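Long-range contacts in F-actin-capping protein subunit alpha (Dictyostelium discoideum, PDB 4AKR), which binds the fast-growing barbed ends of actin filaments independently of calcium and blocks subunit exchange there without severing the filament: residues A[64-72]-A[132-140]; A[144-154]-A[166-177]. All blocks are in the same frame, centred on the assembly; numbering follows the deposited sequence.

Contact 1: A[64-72]-A[132-140]; sequences GSALITKEG and NGVSAVYGT
Tyr138 CG stands anti to its own carbonyl carbon, beside the backbone N (chi1 -51°), which sends the phenol across to the turn 69-72. Thr69 meets it from the opposite direction: its OG1, set between the backbone N and the carbonyl carbon (chi1 76°), lies 2.8 Å from Tyr138 OH in a hydrogen bond in which either hydroxyl may be the donor. The same OG1 also accepts a weak bond from Gly72 N, so one small threonine both pins the phenol and helps close the turn. The backbone of that turn roofs the ring, with Glu71 O 4.0 Å above the plane over its centre and Gly72 N nearer the rim. Gly72 CA comes to 3.4 Å from Tyr138 CE1, and a side chain on Gly72 would run into the phenol oxygen; glycine fits this tight spot. Glu71 lays the methylene part of its bent chain along the ring, CG 3.4 Å from Tyr138 CD2. Leu67 CD2 lies 3.7 Å from Val134 CB as the two side chains slide past each other, while Leu67 CD1 rests 3.9 Å from Ala136 CB, where a small residue leaves room for the leucine. Ser65 edges this patch, its CB and OG against the methyls of Val134. Replacing Tyr138 with an alanine would probably leave Thr69 OG1 without its hydroxyl mate and open a gap beneath the turn. Thus apolar branches join strand 64-67 to strand 134-142, while one hydroxyl pair on buried residues ties the phenol to the turn and backbone and methylene packing holds its ring.

Contact 2: A[144-154]-A[166-177]; sequences EGIKITVCIST and RWRSVWTCTFKP
Ile146 and Ile148 pack about the ring of Phe175 at the apolar centre of one sheet face. Ile146 CB stands 4.0 Å above the ring plane, toward the rim, whereas Ile148 CG1 meets the edge, 3.7 Å from Phe175 CE1. With CG between the backbone N and the carbonyl carbon (chi1 58°), Phe175 swings its ring back over the neighbouring strand to reach both branched chains. Cys173, Val150, Trp171 and Ile152 continue this face, which helix 112-129 covers in part through Phe118 and Tyr125. Farther on, Thr154 sets its methyl CG2 3.7 Å from Trp167 CB. The Trp167 indole gives its NE1-H, in the ring plane, to Ser169 OG at 2.8 Å, and Glu232 of the long helix 217-248 binds both Ser169 OG and Trp171 NE1, so these buried polar atoms find partners on an otherwise apolar side. The other face is more polar. Thr149 and Thr172 lie side by side, and the methylenes of Lys147 pass Thr172 CG2, with CD at 3.6 Å, before the chain leads its amine away. At the far margin Ser153 OG lies 2.9 Å from Arg166 NH1; the serine hydroxyl bonds to Met56 O, while Arg166 NE is held by Gln55 and Arg168 NH1 by Ser54 O. Ten backbone hydrogen bonds join the strands; the one from Ile146 N to Phe175 O is almost straight, at 179°, and the reciprocal pair of Thr154 and Trp167 ends the series. Just before the first of these bonds comes Gly145, whose positive phi suits glycine and where a side chain would strike Phe175 O. Regular pairing and alternating faces, with strands at 165°, mark a long antiparallel beta hairpin, here at the middle of the five-stranded sheet.

In the fold
The two contacts lie in series along the chain, contact 1 closing before contact 2 opens, with centres about 10 Å apart. They meet in the five-stranded antiparallel sheet: strand 134-142, its outermost strand within this chain, supplies half of contact 1 and pairs with strand 145-158 of contact 2, Ala136 O lying 2.9 Å from Cys151 N. Contact 1 therefore attaches the small sheet of strands 58-61 and 64-67 to the large sheet, whereas contact 2 builds its interior. Helices 112-129 and 217-248 pack on the face of Ile148, Ile152 and Trp171, opposite segment 64-72, so in this actin-capping subunit the large sheet lies between the helices and the small sheet.

Contact 1: A[64-72]-A[132-140]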
loop_
_atom_site.group_PDB
_atom_site.type_symbol
_atom_site.label_atom_id
_atom_site.label_comp_id
_atom_site.label_asym_id
_atom_site.label_seq_id
_atom_site.Cartn_x
_atom_site.Cartn_y
_atom_site.Cartn_z
ATOM N N GLY A 64 2.565 21.625 25.613
ATOM C CA GLY A 64 1.964 21.490 24.300
ATOM C C GLY A 64 2.556 20.351 23.488
ATOM O O GLY A 64 3.438 19.627 23.952
ATOM N N SER A 65 2.081 20.213 22.256
ATOM C CA SER A 65 2.535 19.155 21.365
ATOM C C SER A 65 3.941 19.382 20.814
ATOM O O SER A 65 4.409 20.514 20.728
ATOM C CB SER A 65 1.546 19.012 20.212
ATOM O OG SER A 65 1.356 20.255 19.563
ATOM N N ALA A 66 4.612 18.288 20.465
ATOM C CA ALA A 66 5.955 18.346 19.891
ATOM C C ALA A 66 6.169 17.156 18.958
ATOM O O ALA A 66 5.351 16.231 18.908
ATOM C CB ALA A 66 7.009 18.340 20.986
ATOM N N LEU A 67 7.274 17.185 18.221
ATOM C CA LEU A 67 7.598 16.109 17.304
ATOM C C LEU A 67 8.843 15.326 17.724
ATOM O O LEU A 67 9.775 15.884 18.295
ATOM C CB LEU A 67 7.824 16.664 15.894
ATOM C CG LEU A 67 6.661 17.301 15.126
ATOM C CD1 LEU A 67 7.111 17.594 13.694
ATOM C CD2 LEU A 67 5.465 16.356 15.108
ATOM N N ILE A 68 8.833 14.028 17.437
ATOM C CA ILE A 68 9.971 13.156 17.703
ATOM C C ILE A 68 10.595 12.924 16.321
ATOM O O ILE A 68 10.023 12.210 15.489
ATOM C CB ILE A 68 9.535 11.793 18.287
ATOM C CG1 ILE A 68 8.857 11.987 19.650
ATOM C CG2 ILE A 68 10.742 10.870 18.395
ATOM C CD1 ILE A 68 9.720 12.678 20.683
ATOM N N THR A 69 11.753 13.534 16.077
ATOM C CA THR A 69 12.431 13.413 14.785
ATOM C C THR A 69 13.917 13.147 14.958
ATOM O O THR A 69 14.447 13.265 16.059
ATOM C CB THR A 69 12.310 14.706 13.974
ATOM O OG1 THR A 69 13.207 15.687 14.519
ATOM C CG2 THR A 69 10.877 15.240 14.029
ATOM N N LYS A 70 14.589 12.797 13.866
ATOM C CA LYS A 70 16.023 12.533 13.929
ATOM C C LYS A 70 16.760 13.856 14.000
ATOM O O LYS A 70 17.848 13.934 14.563
ATOM C CB LYS A 70 16.504 11.763 12.700
ATOM C CG LYS A 70 15.894 10.377 12.529
ATOM C CD LYS A 70 16.426 9.697 11.267
ATOM C CE LYS A 70 15.663 8.412 10.938
ATOM N NZ LYS A 70 16.186 7.773 9.690
ATOM N N GLU A 71 16.167 14.900 13.428
ATOM C CA GLU A 71 16.806 16.208 13.442
ATOM C C GLU A 71 16.797 16.845 14.826
ATOM O O GLU A 71 17.589 17.745 15.097
ATOM C CB GLU A 71 16.145 17.158 12.448
ATOM C CG GLU A 71 16.868 18.501 12.363
ATOM C CD GLU A 71 18.318 18.361 11.923
ATOM O OE1 GLU A 71 18.647 17.368 11.234
ATOM O OE2 GLU A 71 19.129 19.248 12.257
ATOM N N GLY A 72 15.905 16.387 15.696
ATOM C CA GLY A 72 15.848 16.935 17.038
ATOM C C GLY A 72 16.434 15.969 18.052
ATOM O O GLY A 72 16.440 16.235 19.257
ATOM N N ASN A 132 -4.586 19.010 11.716
ATOM C CA ASN A 132 -4.022 18.298 12.871
ATOM C C ASN A 132 -2.499 18.293 12.871
ATOM O O ASN A 132 -1.877 17.462 13.541
ATOM C CB ASN A 132 -4.481 16.837 12.916
ATOM C CG ASN A 132 -5.971 16.702 13.049
ATOM O OD1 ASN A 132 -6.611 17.461 13.784
ATOM N ND2 ASN A 132 -6.540 15.722 12.345
ATOM N N GLY A 133 -1.897 19.211 12.126
ATOM C CA GLY A 133 -0.453 19.238 12.045
ATOM C C GLY A 133 0.286 19.770 13.255
ATOM O O GLY A 133 -0.186 20.658 13.947
ATOM N N VAL A 134 1.453 19.195 13.507
ATOM C CA VAL A 134 2.318 19.613 14.597
ATOM C C VAL A 134 3.638 19.920 13.894
ATOM O O VAL A 134 4.077 19.155 13.031
ATOM C CB VAL A 134 2.515 18.483 15.624
ATOM C CG1 VAL A 134 3.412 18.950 16.755
ATOM C CG2 VAL A 134 1.160 18.035 16.160
ATOM N N SER A 135 4.254 21.040 14.247
ATOM C CA SER A 135 5.500 21.458 13.618
ATOM C C SER A 135 6.717 21.468 14.546
ATOM O O SER A 135 6.591 21.382 15.766
ATOM C CB SER A 135 5.326 22.855 13.033
ATOM O OG SER A 135 5.032 23.780 14.065
ATOM N N ALA A 136 7.894 21.584 13.940
ATOM C CA ALA A 136 9.150 21.633 14.671
ATOM C C ALA A 136 10.203 22.338 13.811
ATOM O O ALA A 136 10.421 21.971 12.654
ATOM C CB ALA A 136 9.603 20.225 15.022
ATOM N N VAL A 137 10.841 23.358 14.376
ATOM C CA VAL A 137 11.865 24.118 13.675
ATOM C C VAL A 137 13.180 24.096 14.456
ATOM O O VAL A 137 13.254 24.555 15.598
ATOM C CB VAL A 137 11.420 25.579 13.458
ATOM C CG1 VAL A 137 12.466 26.328 12.629
ATOM C CG2 VAL A 137 10.067 25.608 12.759
ATOM N N TYR A 138 14.210 23.553 13.820
ATOM C CA TYR A 138 15.528 23.423 14.419
ATOM C C TYR A 138 16.509 24.362 13.731
ATOM O O TYR A 138 16.263 24.819 12.620
ATOM C CB TYR A 138 16.016 21.987 14.258
ATOM C CG TYR A 138 15.028 20.942 14.723
ATOM C CD1 TYR A 138 14.839 20.686 16.082
ATOM C CD2 TYR A 138 14.299 20.188 13.803
ATOM C CE1 TYR A 138 13.948 19.692 16.515
ATOM C CE2 TYR A 138 13.401 19.193 14.220
ATOM C CZ TYR A 138 13.237 18.947 15.573
ATOM O OH TYR A 138 12.404 17.935 15.988
ATOM N N GLY A 139 17.623 24.651 14.395
ATOM C CA GLY A 139 18.621 25.528 13.809
ATOM C C GLY A 139 20.029 25.086 14.154
ATOM O O GLY A 139 20.253 24.472 15.198
ATOM N N THR A 140 20.981 25.395 13.278
ATOM C CA THR A 140 22.372 25.028 13.511
ATOM C C THR A 140 23.294 25.736 12.526
ATOM O O THR A 140 22.883 26.082 11.415
ATOM C CB THR A 140 22.580 23.516 13.371
ATOM O OG1 THR A 140 23.916 23.179 13.757
ATOM C CG2 THR A 140 22.363 23.084 11.933
#

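Contact 2: A[144-154]-A[166-177]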
loop_
_atom_site.group_PDB
_atom_site.type_symbol
_atom_site.label_atom_id
_atom_site.label_comp_id
_atom_site.label_asym_id
_atom_site.label_seq_id
_atom_site.Cartn_x
_atom_site.Cartn_y
_atom_site.Cartn_z
ATOM N N GLU A 144 28.421 26.991 5.186
ATOM C CA GLU A 144 27.818 28.035 4.370
ATOM C C GLU A 144 26.967 29.038 5.154
ATOM O O GLU A 144 26.332 29.915 4.562
ATOM C CB GLU A 144 26.965 27.403 3.267
ATOM C CG GLU A 144 25.878 26.471 3.779
ATOM C CD GLU A 144 26.394 25.098 4.195
ATOM O OE1 GLU A 144 27.304 25.014 5.050
ATOM O OE2 GLU A 144 25.873 24.093 3.664
ATOM N N GLY A 145 26.951 28.922 6.479
ATOM C CA GLY A 145 26.161 29.846 7.278
ATOM C C GLY A 145 25.198 29.174 8.240
ATOM O O GLY A 145 25.619 28.479 9.167
ATOM N N ILE A 146 23.901 29.374 8.019
ATOM C CA ILE A 146 22.880 28.785 8.885
ATOM C C ILE A 146 21.922 27.813 8.203
ATOM O O ILE A 146 21.418 28.076 7.108
ATOM C CB ILE A 146 22.004 29.876 9.541
ATOM C CG1 ILE A 146 22.858 30.742 10.464
ATOM C CG2 ILE A 146 20.851 29.228 10.311
ATOM C CD1 ILE A 146 22.163 32.001 10.929
ATOM N N LYS A 147 21.662 26.694 8.868
ATOM C CA LYS A 147 20.722 25.720 8.346
ATOM C C LYS A 147 19.500 25.652 9.266
ATOM O O LYS A 147 19.616 25.333 10.448
ATOM C CB LYS A 147 21.354 24.330 8.238
ATOM C CG LYS A 147 20.342 23.270 7.798
ATOM C CD LYS A 147 20.947 21.877 7.620
ATOM C CE LYS A 147 21.353 21.259 8.944
ATOM N NZ LYS A 147 21.749 19.831 8.783
ATOM N N ILE A 148 18.330 25.975 8.724
ATOM C CA ILE A 148 17.095 25.913 9.499
ATOM C C ILE A 148 16.271 24.771 8.943
ATOM O O ILE A 148 15.923 24.781 7.769
ATOM C CB ILE A 148 16.277 27.217 9.382
ATOM C CG1 ILE A 148 17.102 28.394 9.911
ATOM C CG2 ILE A 148 14.961 27.085 10.152
ATOM C CD1 ILE A 148 17.599 28.203 11.330
ATOM N N THR A 149 15.975 23.781 9.780
ATOM C CA THR A 149 15.194 22.627 9.356
ATOM C C THR A 149 13.753 22.685 9.860
ATOM O O THR A 149 13.507 22.747 11.067
ATOM C CB THR A 149 15.840 21.319 9.851
ATOM O OG1 THR A 149 17.218 21.292 9.463
ATOM C CG2 THR A 149 15.133 20.117 9.245
ATOM N N VAL A 150 12.806 22.656 8.926
ATOM C CA VAL A 150 11.386 22.705 9.243
ATOM C C VAL A 150 10.714 21.350 9.011
ATOM O O VAL A 150 10.732 20.814 7.899
ATOM C CB VAL A 150 10.655 23.742 8.377
ATOM C CG1 VAL A 150 9.226 23.886 8.842
ATOM C CG2 VAL A 150 11.373 25.069 8.436
ATOM N N CYS A 151 10.116 20.809 10.066
ATOM C CA CYS A 151 9.431 19.531 9.996
ATOM C C CYS A 151 7.944 19.727 10.272
ATOM O O CYS A 151 7.568 20.445 11.193
ATOM C CB CYS A 151 9.991 18.564 11.041
ATOM S SG CYS A 151 11.763 18.224 10.944
ATOM N N ILE A 152 7.106 19.096 9.461
ATOM C CA ILE A 152 5.660 19.162 9.644
ATOM C C ILE A 152 5.153 17.731 9.536
ATOM O O ILE A 152 5.556 16.997 8.631
ATOM C CB ILE A 152 4.970 20.025 8.562
ATOM C CG1 ILE A 152 5.569 21.440 8.572
ATOM C CG2 ILE A 152 3.464 20.066 8.818
ATOM C CD1 ILE A 152 4.806 22.462 7.758
ATOM N N SER A 153 4.290 17.322 10.461
ATOM C CA SER A 153 3.776 15.960 10.432
ATOM C C SER A 153 2.346 15.905 10.931
ATOM O O SER A 153 2.042 16.384 12.022
ATOM C CB SER A 153 4.655 15.043 11.289
ATOM O OG SER A 153 4.382 13.678 11.006
ATOM N N THR A 154 1.470 15.306 10.131
ATOM C CA THR A 154 0.073 15.200 10.499
ATOM C C THR A 154 -0.505 13.886 10.006
ATOM O O THR A 154 -0.265 13.475 8.873
ATOM C CB THR A 154 -0.752 16.362 9.908
ATOM O OG1 THR A 154 -2.100 16.272 10.382
ATOM C CG2 THR A 154 -0.748 16.305 8.379
ATOM N N ARG A 166 -1.045 9.891 6.587
ATOM C CA ARG A 166 -0.056 10.773 7.179
ATOM C C ARG A 166 0.536 11.629 6.081
ATOM O O ARG A 166 0.609 11.212 4.926
ATOM C CB ARG A 166 1.066 9.978 7.869
ATOM C CG ARG A 166 2.114 10.879 8.527
ATOM C CD ARG A 166 3.269 10.105 9.164
ATOM N NE ARG A 166 2.929 9.467 10.438
ATOM C CZ ARG A 166 2.605 10.119 11.554
ATOM N NH1 ARG A 166 2.563 11.447 11.575
ATOM N NH2 ARG A 166 2.352 9.437 12.665
ATOM N N TRP A 167 0.921 12.842 6.448
ATOM C CA TRP A 167 1.554 13.774 5.530
ATOM C C TRP A 167 2.794 14.248 6.270
ATOM O O TRP A 167 2.704 14.724 7.402
ATOM C CB TRP A 167 0.638 14.965 5.216
ATOM C CG TRP A 167 1.279 15.999 4.307
ATOM C CD1 TRP A 167 2.382 16.770 4.576
ATOM C CD2 TRP A 167 0.846 16.372 2.987
ATOM N NE1 TRP A 167 2.657 17.592 3.508
ATOM C CE2 TRP A 167 1.731 17.368 2.521
ATOM C CE3 TRP A 167 -0.204 15.958 2.155
ATOM C CZ2 TRP A 167 1.599 17.956 1.262
ATOM C CZ3 TRP A 167 -0.332 16.546 0.903
ATOM C CH2 TRP A 167 0.565 17.532 0.471
ATOM N N ARG A 168 3.949 14.088 5.636
ATOM C CA ARG A 168 5.211 14.503 6.228
ATOM C C ARG A 168 5.936 15.458 5.288
ATOM O O ARG A 168 6.097 15.168 4.104
ATOM C CB ARG A 168 6.113 13.292 6.485
ATOM C CG ARG A 168 5.748 12.459 7.684
ATOM C CD ARG A 168 6.585 11.193 7.725
ATOM N NE ARG A 168 6.145 10.243 6.707
ATOM C CZ ARG A 168 6.806 9.145 6.368
ATOM N NH1 ARG A 168 7.952 8.849 6.964
ATOM N NH2 ARG A 168 6.321 8.338 5.440
ATOM N N SER A 169 6.353 16.598 5.824
ATOM C CA SER A 169 7.100 17.597 5.067
ATOM C C SER A 169 8.349 17.951 5.860
ATOM O O SER A 169 8.274 18.229 7.058
ATOM C CB SER A 169 6.279 18.877 4.853
ATOM O OG SER A 169 5.250 18.700 3.905
ATOM N N VAL A 170 9.501 17.910 5.200
ATOM C CA VAL A 170 10.761 18.274 5.840
ATOM C C VAL A 170 11.485 19.209 4.886
ATOM O O VAL A 170 11.967 18.785 3.824
ATOM C CB VAL A 170 11.653 17.041 6.129
ATOM C CG1 VAL A 170 13.013 17.494 6.634
ATOM C CG2 VAL A 170 10.988 16.142 7.176
ATOM N N TRP A 171 11.516 20.491 5.248
ATOM C CA TRP A 171 12.177 21.517 4.442
ATOM C C TRP A 171 13.435 21.985 5.136
ATOM O O TRP A 171 13.400 22.431 6.288
ATOM C CB TRP A 171 11.266 22.726 4.215
ATOM C CG TRP A 171 10.171 22.492 3.224
ATOM C CD1 TRP A 171 8.935 21.972 3.473
ATOM C CD2 TRP A 171 10.242 22.704 1.810
ATOM N NE1 TRP A 171 8.231 21.843 2.300
ATOM C CE2 TRP A 171 9.011 22.284 1.264
ATOM C CE3 TRP A 171 11.232 23.204 0.949
ATOM C CZ2 TRP A 171 8.738 22.345 -0.103
ATOM C CZ3 TRP A 171 10.963 23.266 -0.411
ATOM C CH2 TRP A 171 9.721 22.838 -0.925
ATOM N N THR A 172 14.547 21.897 4.425
ATOM C CA THR A 172 15.832 22.309 4.960
ATOM C C THR A 172 16.249 23.585 4.266
ATOM O O THR A 172 16.478 23.586 3.061
ATOM C CB THR A 172 16.866 21.225 4.715
ATOM O OG1 THR A 172 16.409 20.008 5.319
ATOM C CG2 THR A 172 18.208 21.628 5.291
ATOM N N CYS A 173 16.350 24.666 5.034
ATOM C CA CYS A 173 16.700 25.971 4.489
ATOM C C CYS A 173 18.091 26.440 4.899
ATOM O O CYS A 173 18.369 26.638 6.087
ATOM C CB CYS A 173 15.663 26.997 4.936
ATOM S SG CYS A 173 13.969 26.374 4.854
ATOM N N THR A 174 18.952 26.642 3.902
ATOM C CA THR A 174 20.325 27.070 4.140
ATOM C C THR A 174 20.591 28.465 3.579
ATOM O O THR A 174 20.121 28.815 2.491
ATOM C CB THR A 174 21.320 26.071 3.522
ATOM O OG1 THR A 174 21.083 24.764 4.061
ATOM C CG2 THR A 174 22.740 26.473 3.854
ATOM N N PHE A 175 21.350 29.265 4.319
ATOM C CA PHE A 175 21.633 30.629 3.881
ATOM C C PHE A 175 22.737 31.346 4.649
ATOM O O PHE A 175 23.057 31.003 5.785
ATOM C CB PHE A 175 20.355 31.459 3.977
ATOM C CG PHE A 175 19.763 31.500 5.364
ATOM C CD1 PHE A 175 18.942 30.467 5.815
ATOM C CD2 PHE A 175 20.034 32.564 6.222
ATOM C CE1 PHE A 175 18.395 30.494 7.108
ATOM C CE2 PHE A 175 19.490 32.604 7.519
ATOM C CZ PHE A 175 18.670 31.566 7.958
ATOM N N LYS A 176 23.322 32.341 3.992
ATOM C CA LYS A 176 24.357 33.178 4.591
ATOM C C LYS A 176 23.524 34.293 5.223
ATOM O O LYS A 176 22.721 34.932 4.545
ATOM C CB LYS A 176 25.270 33.749 3.501
ATOM C CG LYS A 176 26.406 34.639 4.000
ATOM C CD LYS A 176 27.276 35.112 2.831
ATOM C CE LYS A 176 28.536 35.839 3.292
ATOM N NZ LYS A 176 29.433 36.149 2.136
ATOM N N PRO A 177 23.679 34.522 6.533
ATOM C CA PRO A 177 22.885 35.579 7.162
ATOM C C PRO A 177 23.132 37.005 6.685
ATOM O O PRO A 177 24.266 37.468 6.662
ATOM C CB PRO A 177 23.180 35.394 8.654
ATOM C CG PRO A 177 24.525 34.731 8.670
ATOM C CD PRO A 177 24.432 33.754 7.539
#